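Local coordinates for protein prephenate dehydratase (Arthrobacter aurescens, PDB 3MWB) that probably catalyses the decarboxylating dehydration of prephenate to phenylpyruvate in L-phenylalanine biosynthesis, and binds L-phenylalanine in its ACT domain, at residues I35-T38 against T42-E45; M56-N61 against T68-A73; V181-L186 against G278-A283; P194-A199 against A255-V260; G214-I219 against Y245-D250. All coordinates share one frame; numbering follows the deposited sequence. Where two conformers were deposited one is given.

Interaction 1 of 5, residues I35-T38 against T42-E45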
# COMPACT_ATOMS: atom_id res chain seq x y z
N ILE A 35 -40.72 24.11 -1.62
CA ILE A 35 -40.59 24.93 -0.42
C ILE A 35 -39.18 25.51 -0.32
O ILE A 35 -38.21 24.76 -0.18
CB ILE A 35 -40.86 24.10 0.84
CG1 ILE A 35 -42.22 23.39 0.76
CG2 ILE A 35 -40.76 24.96 2.10
CD1 ILE A 35 -43.36 24.32 0.53
N PRO A 36 -39.05 26.85 -0.39
CA PRO A 36 -37.71 27.41 -0.18
C PRO A 36 -37.34 27.44 1.30
O PRO A 36 -38.20 27.74 2.14
CB PRO A 36 -37.83 28.85 -0.69
CG PRO A 36 -39.27 29.18 -0.50
CD PRO A 36 -40.04 27.90 -0.71
N CYS A 37 -36.10 27.11 1.61
CA CYS A 37 -35.67 27.10 3.00
C CYS A 37 -34.50 28.03 3.17
O CYS A 37 -33.72 28.21 2.24
CB CYS A 37 -35.32 25.69 3.46
SG CYS A 37 -36.72 24.58 3.47
N THR A 38 -34.39 28.60 4.37
CA THR A 38 -33.36 29.56 4.74
C THR A 38 -31.95 29.04 4.47
O THR A 38 -31.10 29.76 3.95
CB THR A 38 -33.44 29.89 6.25
OG1 THR A 38 -34.70 30.51 6.55
CG2 THR A 38 -32.34 30.84 6.65
N THR A 42 -31.95 23.52 7.35
CA THR A 42 -33.41 23.65 7.38
C THR A 42 -34.07 22.85 6.26
O THR A 42 -35.10 22.20 6.48
CB THR A 42 -33.84 25.13 7.34
OG1 THR A 42 -33.36 25.78 8.52
CG2 THR A 42 -35.37 25.26 7.32
N ALA A 43 -33.46 22.87 5.07
CA ALA A 43 -33.98 22.07 3.95
C ALA A 43 -33.99 20.59 4.30
O ALA A 43 -35.00 19.88 4.08
CB ALA A 43 -33.15 22.31 2.65
N LEU A 44 -32.88 20.11 4.84
CA LEU A 44 -32.73 18.69 5.16
C LEU A 44 -33.56 18.28 6.38
O LEU A 44 -34.10 17.16 6.43
CB LEU A 44 -31.25 18.33 5.37
CG LEU A 44 -30.35 18.46 4.12
CD1 LEU A 44 -28.88 18.23 4.47
CD2 LEU A 44 -30.74 17.49 3.01
N GLU A 45 -33.65 19.18 7.34
CA GLU A 45 -34.43 18.99 8.54
C GLU A 45 -35.86 18.59 8.17
O GLU A 45 -36.41 17.64 8.73
CB GLU A 45 -34.50 20.31 9.26
CG GLU A 45 -34.47 20.27 10.72
CD GLU A 45 -34.22 21.66 11.26
OE1 GLU A 45 -35.19 22.27 11.77
OE2 GLU A 45 -33.07 22.14 11.14

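Interaction 2 of 5, residues M56-N61 against T68-A73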
# COMPACT_ATOMS: atom_id res chain seq x y z
N MSE A 56 -33.35 19.59 -2.36
CA MSE A 56 -32.39 19.89 -3.41
C MSE A 56 -31.34 20.88 -2.90
O MSE A 56 -31.66 22.05 -2.62
CB MSE A 56 -33.08 20.45 -4.65
CG MSE A 56 -32.15 20.65 -5.85
SE MSE A 56 -31.47 18.94 -6.60
CE MSE A 56 -32.99 18.29 -7.62
N VAL A 57 -30.10 20.41 -2.78
CA VAL A 57 -29.04 21.21 -2.19
C VAL A 57 -27.78 21.16 -3.04
O VAL A 57 -27.52 20.14 -3.68
CB VAL A 57 -28.76 20.78 -0.72
CG1 VAL A 57 -29.99 21.03 0.17
CG2 VAL A 57 -28.32 19.31 -0.63
N PRO A 58 -26.99 22.26 -3.04
CA PRO A 58 -25.79 22.27 -3.87
C PRO A 58 -24.67 21.49 -3.19
O PRO A 58 -24.60 21.43 -1.96
CB PRO A 58 -25.42 23.75 -3.93
CG PRO A 58 -25.89 24.31 -2.62
CD PRO A 58 -27.09 23.47 -2.19
N ILE A 59 -23.78 20.91 -4.00
CA ILE A 59 -22.64 20.17 -3.45
C ILE A 59 -21.31 20.54 -4.08
O ILE A 59 -20.26 20.18 -3.54
CB ILE A 59 -22.85 18.62 -3.48
CG1 ILE A 59 -21.82 17.95 -2.54
CG2 ILE A 59 -22.83 18.10 -4.93
CD1 ILE A 59 -22.03 16.49 -2.18
N GLU A 60 -21.33 21.24 -5.21
CA GLU A 60 -20.11 21.77 -5.83
C GLU A 60 -20.41 23.00 -6.71
O GLU A 60 -21.35 22.98 -7.51
CB GLU A 60 -19.38 20.68 -6.63
CG GLU A 60 -18.07 21.13 -7.29
CD GLU A 60 -16.80 21.00 -6.41
OE1 GLU A 60 -16.88 20.44 -5.29
OE2 GLU A 60 -15.71 21.45 -6.85
N ASN A 61 -19.59 24.04 -6.55
CA ASN A 61 -19.58 25.21 -7.44
C ASN A 61 -20.89 25.97 -7.43
O ASN A 61 -21.43 26.29 -8.49
CB ASN A 61 -19.23 24.80 -8.89
CG ASN A 61 -17.82 24.24 -9.03
OD1 ASN A 61 -16.96 24.44 -8.17
ND2 ASN A 61 -17.58 23.53 -10.14
N THR A 68 -20.31 23.89 1.71
CA THR A 68 -19.79 23.34 2.98
C THR A 68 -20.93 22.96 3.94
O THR A 68 -20.85 21.93 4.61
CB THR A 68 -18.85 24.31 3.66
OG1 THR A 68 -19.43 25.63 3.64
CG2 THR A 68 -17.51 24.31 2.91
N ALA A 69 -21.98 23.76 3.98
CA ALA A 69 -23.16 23.39 4.77
C ALA A 69 -23.65 21.99 4.38
O ALA A 69 -23.98 21.18 5.25
CB ALA A 69 -24.27 24.41 4.62
N THR A 70 -23.71 21.71 3.09
CA THR A 70 -24.22 20.44 2.59
C THR A 70 -23.35 19.27 3.04
O THR A 70 -23.85 18.27 3.53
CB THR A 70 -24.30 20.44 1.06
OG1 THR A 70 -25.35 21.34 0.65
CG2 THR A 70 -24.59 19.04 0.55
N LEU A 71 -22.04 19.43 2.90
CA LEU A 71 -21.07 18.40 3.22
C LEU A 71 -21.10 18.07 4.71
O LEU A 71 -20.98 16.91 5.08
CB LEU A 71 -19.66 18.84 2.81
CG LEU A 71 -19.44 19.10 1.32
CD1 LEU A 71 -18.03 19.62 1.09
CD2 LEU A 71 -19.68 17.82 0.52
N ASP A 72 -21.31 19.08 5.55
CA ASP A 72 -21.36 18.82 6.99
C ASP A 72 -22.71 18.22 7.37
O ASP A 72 -22.78 17.29 8.19
CB ASP A 72 -21.06 20.11 7.76
CG ASP A 72 -19.59 20.50 7.68
OD1 ASP A 72 -18.78 19.66 7.23
OD2 ASP A 72 -19.24 21.63 8.08
N ALA A 73 -23.78 18.71 6.75
CA ALA A 73 -25.14 18.29 7.14
C ALA A 73 -25.42 16.80 6.88
O ALA A 73 -26.04 16.12 7.71
CB ALA A 73 -26.18 19.16 6.46

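Interaction 3 of 5, residues V181-L186 against G278-A283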
# COMPACT_ATOMS: atom_id res chain seq x y z
N VAL A 181 -20.62 24.94 -14.17
CA VAL A 181 -21.80 24.17 -13.78
C VAL A 181 -21.82 24.03 -12.28
O VAL A 181 -20.77 24.02 -11.66
CB VAL A 181 -21.83 22.75 -14.39
CG1 VAL A 181 -21.92 22.79 -15.93
CG2 VAL A 181 -20.60 21.93 -13.93
N THR A 182 -23.02 23.95 -11.71
CA THR A 182 -23.18 23.63 -10.30
C THR A 182 -23.66 22.19 -10.17
O THR A 182 -24.54 21.74 -10.91
CB THR A 182 -24.19 24.60 -9.62
OG1 THR A 182 -23.72 25.94 -9.78
CG2 THR A 182 -24.34 24.28 -8.10
N ARG A 183 -23.07 21.46 -9.24
CA ARG A 183 -23.52 20.13 -8.95
C ARG A 183 -24.46 20.21 -7.75
O ARG A 183 -24.14 20.84 -6.73
CB ARG A 183 -22.34 19.22 -8.66
CG ARG A 183 -22.67 17.74 -8.81
CD ARG A 183 -21.45 16.87 -8.57
NE ARG A 183 -21.95 15.59 -8.10
CZ ARG A 183 -21.73 15.06 -6.91
NH1 ARG A 183 -20.91 15.61 -6.04
NH2 ARG A 183 -22.30 13.92 -6.64
N PHE A 184 -25.64 19.63 -7.92
CA PHE A 184 -26.63 19.55 -6.86
C PHE A 184 -26.91 18.08 -6.53
O PHE A 184 -26.68 17.20 -7.36
CB PHE A 184 -27.96 20.19 -7.32
CG PHE A 184 -27.86 21.67 -7.62
CD1 PHE A 184 -27.50 22.11 -8.91
CD2 PHE A 184 -28.18 22.61 -6.65
CE1 PHE A 184 -27.43 23.48 -9.21
CE2 PHE A 184 -28.12 23.98 -6.92
CZ PHE A 184 -27.75 24.42 -8.22
N ILE A 185 -27.44 17.84 -5.33
CA ILE A 185 -27.92 16.51 -4.96
C ILE A 185 -29.34 16.60 -4.41
O ILE A 185 -29.72 17.59 -3.77
CB ILE A 185 -26.96 15.77 -3.95
CG1 ILE A 185 -26.64 16.66 -2.74
CG2 ILE A 185 -25.71 15.28 -4.67
CD1 ILE A 185 -25.91 15.96 -1.60
N LEU A 186 -30.13 15.59 -4.70
CA LEU A 186 -31.49 15.49 -4.18
C LEU A 186 -31.49 14.41 -3.12
O LEU A 186 -31.16 13.27 -3.39
CB LEU A 186 -32.47 15.13 -5.31
CG LEU A 186 -33.98 15.17 -5.04
CD1 LEU A 186 -34.48 16.60 -4.77
CD2 LEU A 186 -34.72 14.57 -6.25
N GLY A 278 -26.09 6.53 -0.44
CA GLY A 278 -26.87 6.19 -1.61
C GLY A 278 -26.04 5.86 -2.83
O GLY A 278 -24.85 6.25 -2.94
N SER A 279 -26.68 5.10 -3.71
CA SER A 279 -26.20 4.85 -5.06
C SER A 279 -27.25 5.48 -5.94
O SER A 279 -28.44 5.44 -5.62
CB SER A 279 -26.09 3.35 -5.35
OG SER A 279 -25.08 2.75 -4.55
N TYR A 280 -26.81 6.10 -7.03
CA TYR A 280 -27.71 6.89 -7.87
C TYR A 280 -27.05 7.11 -9.23
O TYR A 280 -25.81 7.06 -9.35
CB TYR A 280 -28.07 8.25 -7.20
CG TYR A 280 -26.86 9.01 -6.76
CD1 TYR A 280 -26.27 8.75 -5.51
CD2 TYR A 280 -26.24 9.95 -7.59
CE1 TYR A 280 -25.11 9.39 -5.10
CE2 TYR A 280 -25.05 10.63 -7.16
CZ TYR A 280 -24.51 10.33 -5.91
OH TYR A 280 -23.38 10.96 -5.43
N ALA A 281 -27.88 7.36 -10.24
CA ALA A 281 -27.41 7.56 -11.61
C ALA A 281 -26.52 8.79 -11.71
O ALA A 281 -26.81 9.83 -11.11
CB ALA A 281 -28.62 7.70 -12.57
N ARG A 282 -25.42 8.65 -12.46
CA ARG A 282 -24.56 9.79 -12.82
C ARG A 282 -25.31 10.73 -13.76
O ARG A 282 -25.89 10.27 -14.76
CB ARG A 282 -23.25 9.35 -13.49
CG ARG A 282 -22.35 8.45 -12.60
CD ARG A 282 -20.98 8.10 -13.23
NE ARG A 282 -20.33 9.21 -13.94
CZ ARG A 282 -19.19 9.81 -13.58
NH1 ARG A 282 -18.52 9.42 -12.50
NH2 ARG A 282 -18.72 10.82 -14.31
N ALA A 283 -25.31 12.02 -13.42
CA ALA A 283 -25.86 13.06 -14.29
C ALA A 283 -25.30 12.98 -15.71
O ALA A 283 -26.01 13.21 -16.69
CB ALA A 283 -25.58 14.45 -13.70

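Interaction 4 of 5, residues P194-A199 against A255-V260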
# COMPACT_ATOMS: atom_id res chain seq x y z
N PRO A 194 -32.23 2.56 -5.75
CA PRO A 194 -32.82 2.55 -7.08
C PRO A 194 -32.12 1.49 -7.94
O PRO A 194 -31.03 1.02 -7.57
CB PRO A 194 -32.49 3.94 -7.59
CG PRO A 194 -31.22 4.26 -6.98
CD PRO A 194 -31.26 3.65 -5.58
N GLU A 195 -32.74 1.12 -9.05
CA GLU A 195 -32.17 0.13 -9.95
C GLU A 195 -30.82 0.59 -10.50
O GLU A 195 -30.67 1.75 -10.87
CB GLU A 195 -33.16 -0.20 -11.07
CG GLU A 195 -32.60 -1.09 -12.16
CD GLU A 195 -33.69 -1.82 -12.91
OE1 GLU A 195 -33.96 -1.45 -14.08
OE2 GLU A 195 -34.28 -2.75 -12.32
N ARG A 196 -29.83 -0.29 -10.50
CA ARG A 196 -28.51 0.06 -11.07
C ARG A 196 -28.61 0.25 -12.59
O ARG A 196 -29.52 -0.28 -13.21
CB ARG A 196 -27.45 -0.99 -10.74
CG ARG A 196 -27.59 -2.31 -11.48
CD ARG A 196 -26.83 -3.37 -10.72
NE ARG A 196 -26.88 -4.69 -11.35
CZ ARG A 196 -26.33 -5.78 -10.84
NH1 ARG A 196 -25.69 -5.72 -9.66
NH2 ARG A 196 -26.41 -6.93 -11.49
N THR A 197 -27.69 1.02 -13.15
CA THR A 197 -27.71 1.39 -14.59
C THR A 197 -26.38 1.09 -15.27
O THR A 197 -26.26 1.19 -16.49
CB THR A 197 -27.93 2.93 -14.79
OG1 THR A 197 -26.81 3.65 -14.24
CG2 THR A 197 -29.24 3.42 -14.15
N GLY A 198 -25.37 0.76 -14.48
CA GLY A 198 -23.99 0.59 -14.99
C GLY A 198 -23.25 1.92 -15.13
O GLY A 198 -22.06 1.96 -15.49
N ALA A 199 -23.98 3.01 -14.89
CA ALA A 199 -23.40 4.34 -14.90
C ALA A 199 -23.85 5.06 -13.62
O ALA A 199 -24.54 6.08 -13.66
CB ALA A 199 -23.82 5.11 -16.17
N ALA A 255 -24.09 0.16 -5.18
CA ALA A 255 -23.91 -0.69 -3.99
C ALA A 255 -24.07 -2.20 -4.26
O ALA A 255 -23.41 -3.00 -3.60
CB ALA A 255 -24.86 -0.25 -2.88
N THR A 256 -24.93 -2.57 -5.20
CA THR A 256 -25.14 -3.99 -5.56
C THR A 256 -24.02 -4.63 -6.40
O THR A 256 -23.86 -5.85 -6.36
CB THR A 256 -26.46 -4.24 -6.27
OG1 THR A 256 -26.44 -3.62 -7.56
CG2 THR A 256 -27.61 -3.71 -5.43
N ASP A 257 -23.29 -3.84 -7.17
CA ASP A 257 -22.09 -4.34 -7.85
C ASP A 257 -21.21 -5.02 -6.81
O ASP A 257 -20.96 -4.47 -5.73
CB ASP A 257 -21.31 -3.19 -8.47
CG ASP A 257 -22.12 -2.44 -9.52
OD1 ASP A 257 -22.97 -3.05 -10.18
OD2 ASP A 257 -21.90 -1.23 -9.66
N SER A 258 -20.73 -6.22 -7.13
CA SER A 258 -20.02 -7.04 -6.14
C SER A 258 -18.78 -6.32 -5.59
O SER A 258 -18.51 -6.41 -4.39
CB SER A 258 -19.63 -8.40 -6.73
OG SER A 258 -20.78 -9.14 -7.11
N ARG A 259 -18.06 -5.60 -6.45
CA ARG A 259 -16.83 -4.92 -6.00
C ARG A 259 -17.16 -3.77 -5.05
O ARG A 259 -16.37 -3.44 -4.19
CB ARG A 259 -15.99 -4.41 -7.19
CG ARG A 259 -16.71 -3.34 -8.02
CD ARG A 259 -16.01 -3.06 -9.37
NE ARG A 259 -16.71 -1.97 -10.07
CZ ARG A 259 -17.85 -2.10 -10.75
NH1 ARG A 259 -18.44 -3.29 -10.87
NH2 ARG A 259 -18.41 -1.04 -11.34
N VAL A 260 -18.35 -3.20 -5.19
CA VAL A 260 -18.75 -2.06 -4.38
C VAL A 260 -19.26 -2.54 -3.03
O VAL A 260 -18.87 -1.98 -2.01
CB VAL A 260 -19.79 -1.16 -5.09
CG1 VAL A 260 -20.23 -0.00 -4.18
CG2 VAL A 260 -19.24 -0.62 -6.45
O HOH W 1 -24.46 -7.68 -8.10

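Interaction 5 of 5, residues G214-I219 against Y245-D250. With PHE (phenylalanine), chain D.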
# COMPACT_ATOMS: atom_id res chain seq x y z
N GLY A 214 -0.94 7.34 6.55
CA GLY A 214 -1.51 6.21 5.82
C GLY A 214 -2.90 5.76 6.25
O GLY A 214 -3.38 4.75 5.76
N ALA A 215 -3.54 6.49 7.16
CA ALA A 215 -4.87 6.06 7.67
C ALA A 215 -5.93 6.18 6.59
O ALA A 215 -6.79 5.29 6.40
CB ALA A 215 -5.28 6.86 8.91
N LEU A 216 -5.87 7.29 5.87
CA LEU A 216 -6.75 7.52 4.75
C LEU A 216 -6.45 6.50 3.65
O LEU A 216 -7.37 5.94 3.05
CB LEU A 216 -6.60 8.94 4.21
CG LEU A 216 -7.37 9.23 2.91
CD1 LEU A 216 -8.86 8.94 3.06
CD2 LEU A 216 -7.16 10.68 2.48
N MSE A 217 -5.16 6.26 3.39
CA MSE A 217 -4.77 5.26 2.40
C MSE A 217 -5.44 3.92 2.68
O MSE A 217 -5.94 3.28 1.75
CB MSE A 217 -3.27 5.07 2.39
CG MSE A 217 -2.57 6.15 1.59
SE MSE A 217 -1.04 5.36 0.76
CE MSE A 217 -1.87 3.71 0.16
N GLU A 218 -5.47 3.51 3.95
CA GLU A 218 -6.17 2.29 4.34
C GLU A 218 -7.64 2.35 3.94
O GLU A 218 -8.18 1.37 3.46
CB GLU A 218 -6.02 2.02 5.85
CG GLU A 218 -6.46 0.61 6.28
CD GLU A 218 -6.48 0.42 7.80
OE1 GLU A 218 -6.40 1.43 8.54
OE2 GLU A 218 -6.57 -0.75 8.26
N ILE A 219 -8.28 3.51 4.11
CA ILE A 219 -9.69 3.66 3.72
C ILE A 219 -9.85 3.67 2.19
O ILE A 219 -10.73 2.99 1.63
CB ILE A 219 -10.31 4.93 4.38
CG1 ILE A 219 -10.49 4.71 5.88
CG2 ILE A 219 -11.64 5.30 3.72
CD1 ILE A 219 -10.61 6.04 6.71
N TYR A 245 -11.69 13.49 12.11
CA TYR A 245 -12.10 13.81 10.75
C TYR A 245 -13.16 12.86 10.23
O TYR A 245 -13.30 11.75 10.73
CB TYR A 245 -10.90 13.74 9.78
CG TYR A 245 -9.77 14.68 10.11
CD1 TYR A 245 -9.75 15.98 9.60
CD2 TYR A 245 -8.71 14.27 10.92
CE1 TYR A 245 -8.71 16.84 9.91
CE2 TYR A 245 -7.66 15.12 11.23
CZ TYR A 245 -7.67 16.40 10.72
OH TYR A 245 -6.63 17.24 11.04
N PHE A 246 -13.89 13.31 9.21
CA PHE A 246 -14.52 12.37 8.33
C PHE A 246 -14.14 12.64 6.88
O PHE A 246 -13.71 13.73 6.54
CB PHE A 246 -16.04 12.31 8.53
CG PHE A 246 -16.76 13.55 8.12
CD1 PHE A 246 -17.04 13.80 6.78
CD2 PHE A 246 -17.19 14.46 9.09
CE1 PHE A 246 -17.72 14.95 6.39
CE2 PHE A 246 -17.88 15.63 8.71
CZ PHE A 246 -18.14 15.88 7.37
N PHE A 247 -14.26 11.61 6.05
CA PHE A 247 -14.02 11.73 4.63
C PHE A 247 -15.33 11.55 3.86
O PHE A 247 -16.05 10.57 4.05
CB PHE A 247 -12.97 10.72 4.18
CG PHE A 247 -11.72 10.75 5.01
CD1 PHE A 247 -10.80 11.76 4.83
CD2 PHE A 247 -11.48 9.77 5.98
CE1 PHE A 247 -9.62 11.80 5.62
CE2 PHE A 247 -10.31 9.77 6.75
CZ PHE A 247 -9.38 10.81 6.58
N SER A 248 -15.64 12.54 3.04
CA SER A 248 -16.79 12.53 2.15
C SER A 248 -16.31 12.05 0.77
O SER A 248 -15.38 12.62 0.18
CB SER A 248 -17.36 13.94 2.06
OG SER A 248 -18.63 13.98 1.43
N ILE A 249 -16.92 10.98 0.27
CA ILE A 249 -16.35 10.28 -0.88
C ILE A 249 -17.43 9.89 -1.88
O ILE A 249 -18.49 9.36 -1.49
CB ILE A 249 -15.59 8.98 -0.41
CG1 ILE A 249 -14.34 9.32 0.43
CG2 ILE A 249 -15.17 8.13 -1.61
CD1 ILE A 249 -13.80 8.14 1.22
N ASP A 250 -17.18 10.15 -3.16
CA ASP A 250 -18.02 9.60 -4.25
C ASP A 250 -17.22 8.56 -5.00
O ASP A 250 -16.08 8.84 -5.42
CB ASP A 250 -18.49 10.68 -5.25
CG ASP A 250 -19.31 11.81 -4.61
OD1 ASP A 250 -19.94 11.60 -3.54
OD2 ASP A 250 -19.35 12.91 -5.20
N PHE D . -3.74 11.92 8.99
CA PHE D . -4.25 10.74 8.25
C PHE D . -3.42 10.40 7.01
O PHE D . -2.42 11.03 6.72
CB PHE D . -5.75 10.89 7.91
CG PHE D . -6.10 12.13 7.10
CD1 PHE D . -5.85 12.20 5.72
CD2 PHE D . -6.73 13.22 7.71
CE1 PHE D . -6.21 13.32 4.97
CE2 PHE D . -7.11 14.36 6.96
CZ PHE D . -6.83 14.41 5.60
OXT PHE D . -3.73 9.46 6.26

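Interaction 1 of 5, residues I35-T38 against T42-E45
C37, the last residue of its strand, presses against the first full turn of the helix that follows, and no hydrogen bond crosses between the two segments. Three residues carry the contact, all through van der Waals touches. Among side chains, CB of C37 meets the methyl CG2 of T42 at 3.9 Å and CB of A43 at 4.1 Å. T42 offers this methyl because CG2 lies anti to its backbone N, while OG1, beside that N (chi1 -64°), bonds to a nearby residue of the same chain. The other touches run from side chain to main chain. CB of C37 sits 3.7 Å from N of A43, and SG of C37 rides alongside the helix backbone, 3.7 Å from CA of A43. The sulfur reaches this place with SG opposite the carbonyl carbon of C37 (chi1 -65°). With CA atoms of C37 and A43 5.4 Å apart, helix and strand are close, as the small alanine permits. E45 of the helix forms a salt bridge with R119 of the second subunit, and T38, just after the strand, packs on Y131 of that subunit. N39 OD1 accepts from T42 N, and A43 O accepts from T10 OG1 of strand 8-12, tying the helix to the sheet. Strand 33-37, helix 40-48 and strand 54-60 form a beta-alpha-beta crossover that passes over the intervening parallel strand 8-12.

Interaction 2 of 5, residues M56-N61 against T68-A73
T70 reaches from the helix to the strand and donates its hydroxyl to the carbonyl of P58, OG1 to O 2.7 Å, approaching nearly along the C=O axis. Its torsion explains the reach: OG1 stands opposite the carbonyl carbon of T70, beside the backbone N (chi1 -69°), and the methyl CG2 takes the place opposite that N. The two branches thus have separate tasks. OG1 grips the strand carbonyl and lies 3.7 Å from CB of V57, whereas CG2 packs on CG2 of V57 at 3.9 Å. OG1 is also hydrogen-bonded to the carbonyl of G66, so the single proton of this buried hydroxyl is probably shared between two main-chain oxygens.

Farther along, I59 and L71 form the apolar half. CG1 of I59 stands anti to its backbone N (chi1 -164°) with an extended end, and CD2 of L71 touches both CG1 (3.7 Å) and CD1 (3.8 Å) of that chain. The two side chains meet at about a right angle. L71 is borne by a CB that does not point at the strand; its long branch makes up the distance.

The axes of strand 56-60 and helix 68-73 come within 7.3 Å and run at 103° to each other, close to perpendicular. I59 and E60 both face R183 in a classic beta bulge, where strand 54-60 pairs with strand 181-188. V40 of helix 40-48 packs on V57 and T70, and L71 extends to R232 and S248 of the ACT-domain sheet, so helix 67-73 lies between the catalytic-domain sheet and that one.

Interaction 3 of 5, residues V181-L186 against G278-A283
R183 and Y280 touch at one point: NH2 of the arginine lies 3.4 Å from OH of the tyrosine, each at the edge of the other's flat group. The guanidinium and ring planes are only 18° apart, though the side chains as wholes cross at about a right angle. With CG anti to the backbone N (chi1 -160°), R183 runs extended from CG to NE, which carries the guanidinium across to the second sheet. Y280 points its ring back to meet it.

This is the tight part, and it is buried. Around it the segments stay well apart: the nearest CA pair, R183 and A283, is 9.2 Å apart, and I185 comes no closer than 5.0 Å. I82 of strand 81-89 touches both I185 and Y280. The outer side is looser, with A281 exposed and R282 turned to its own acids, D284 and D252.

The stronger polar partners lie outside the two segments. E85 takes NE of R183 through OE1 in a salt bridge and the backbone N of A283 through OE2, so one carboxylate ties both segments. OH of Y280 is hydrogen-bonded to OG1 of T203. R183 NH1 has a long, weak ion pair with D250, and K201 brings a like charge close to NE. The buried arginine would thus probably keep its charge balanced mainly by E85 while joining the prephenate dehydratase sheet to the ACT-domain sheet.

Interaction 4 of 5, residues P194-A199 against A255-V260
A single nitrogen, NH1 of R196, gathers nearly the whole contact at a surface site: a threonine hydroxyl, a bridging water and an aspartate all lie round it. It donates to OG1 of T256 at 3.1 Å, a somewhat bent bond (N-H...O 146°) whose acceptor is tilted 23° from the guanidinium plane. The water lies at the guanidinium edge, in its plane, accepting from NH1 at 2.8 Å and donating to the backbone O of T256 at 2.6 Å, so NH1 holds the T256 side chain directly and its carbonyl through the water. The aspartate's part is looser. OD1 of D257 sits 3.8 Å from NH1, well out of the plane, and the pair is a long salt bridge of charges alone.

The arginine arrives with CG lodged between its backbone N and carbonyl carbon (chi1 72°) and runs extended to NE; its CD passes 3.2 Å from OG1 of T256. The other oxygen of D257, OD2, takes the backbone N of H254 and makes a second long ion pair with NH2 of R259. On the loop, OG1 of T197 accepts from N of A199 in an ST turn.

The contact joins the loop between strands 181-188 and 200-207 to the start of helix 258-270. L193 packs on A255 and T256, L310 of the third subunit touches the same two residues, and helix 296-311 covers S258 and R259 through F299.

Interaction 5 of 5, residues G214-I219 against Y245-D250
L216 swings CG opposite its backbone N (chi1 173°), and F247 sets its ring opposite its own carbonyl carbon (chi1 -51°), which brings a leucine methyl squarely over an aromatic face. CD1 of L216 stands 3.7 Å from the F247 ring centroid, 4° off the normal, a CH-pi contact. I219 comes at the same ring obliquely, its CD1 3.7 Å from CE2 of F247, and its CG2 lies a looser 4.4 Å from CD1 of I249. L216 divides its branches: CD2 turns to the bound phenylalanine, 3.8 Å from its CE1. Helix 215-224 here packs on strand 245-252 of the four-stranded antiparallel sheet, the helix-on-sheet arrangement of an ACT domain, and the amino acid sits at the helix start, consistent with the effector site of this family. Its carboxylate oxygen OXT accepts from N of L216 at 3.1 Å in a nearly straight bond, with N of A215 also close, so the helix N terminus would probably favour the negative charge. Three side chains meet the ligand's ring: L216 through CD2, F247 with an edge, CZ 3.6 Å from CG of the ligand, and Y245 with one face over CE2. D211 binds the ligand as well, and N229 and L230 of the second subunit complete the site at the interface. I219 also packs on V206 of strand 200-207 and on L267 of helix 258-270.

From the N terminus, interaction 1 closes a short loop between strand 33-37 and helix 40-48, and interaction 2 closes the next between strand 54-60 and helix 67-73; the two are in series and touch through L44 and A73. Interaction 3 then closes a long loop from strand 181-188 to strand 275-281, spanning the prephenate dehydratase and ACT regions. Interaction 4 nests inside it, tying the linking loop to helix 258-270, and interaction 5 nests inside interaction 4. No contacts cross. Interactions 2 and 3 join through neighbouring strands, interactions 3 and 4 through S279 and A255, while L71 and D72 of interaction 2 pack on F246 of interaction 5.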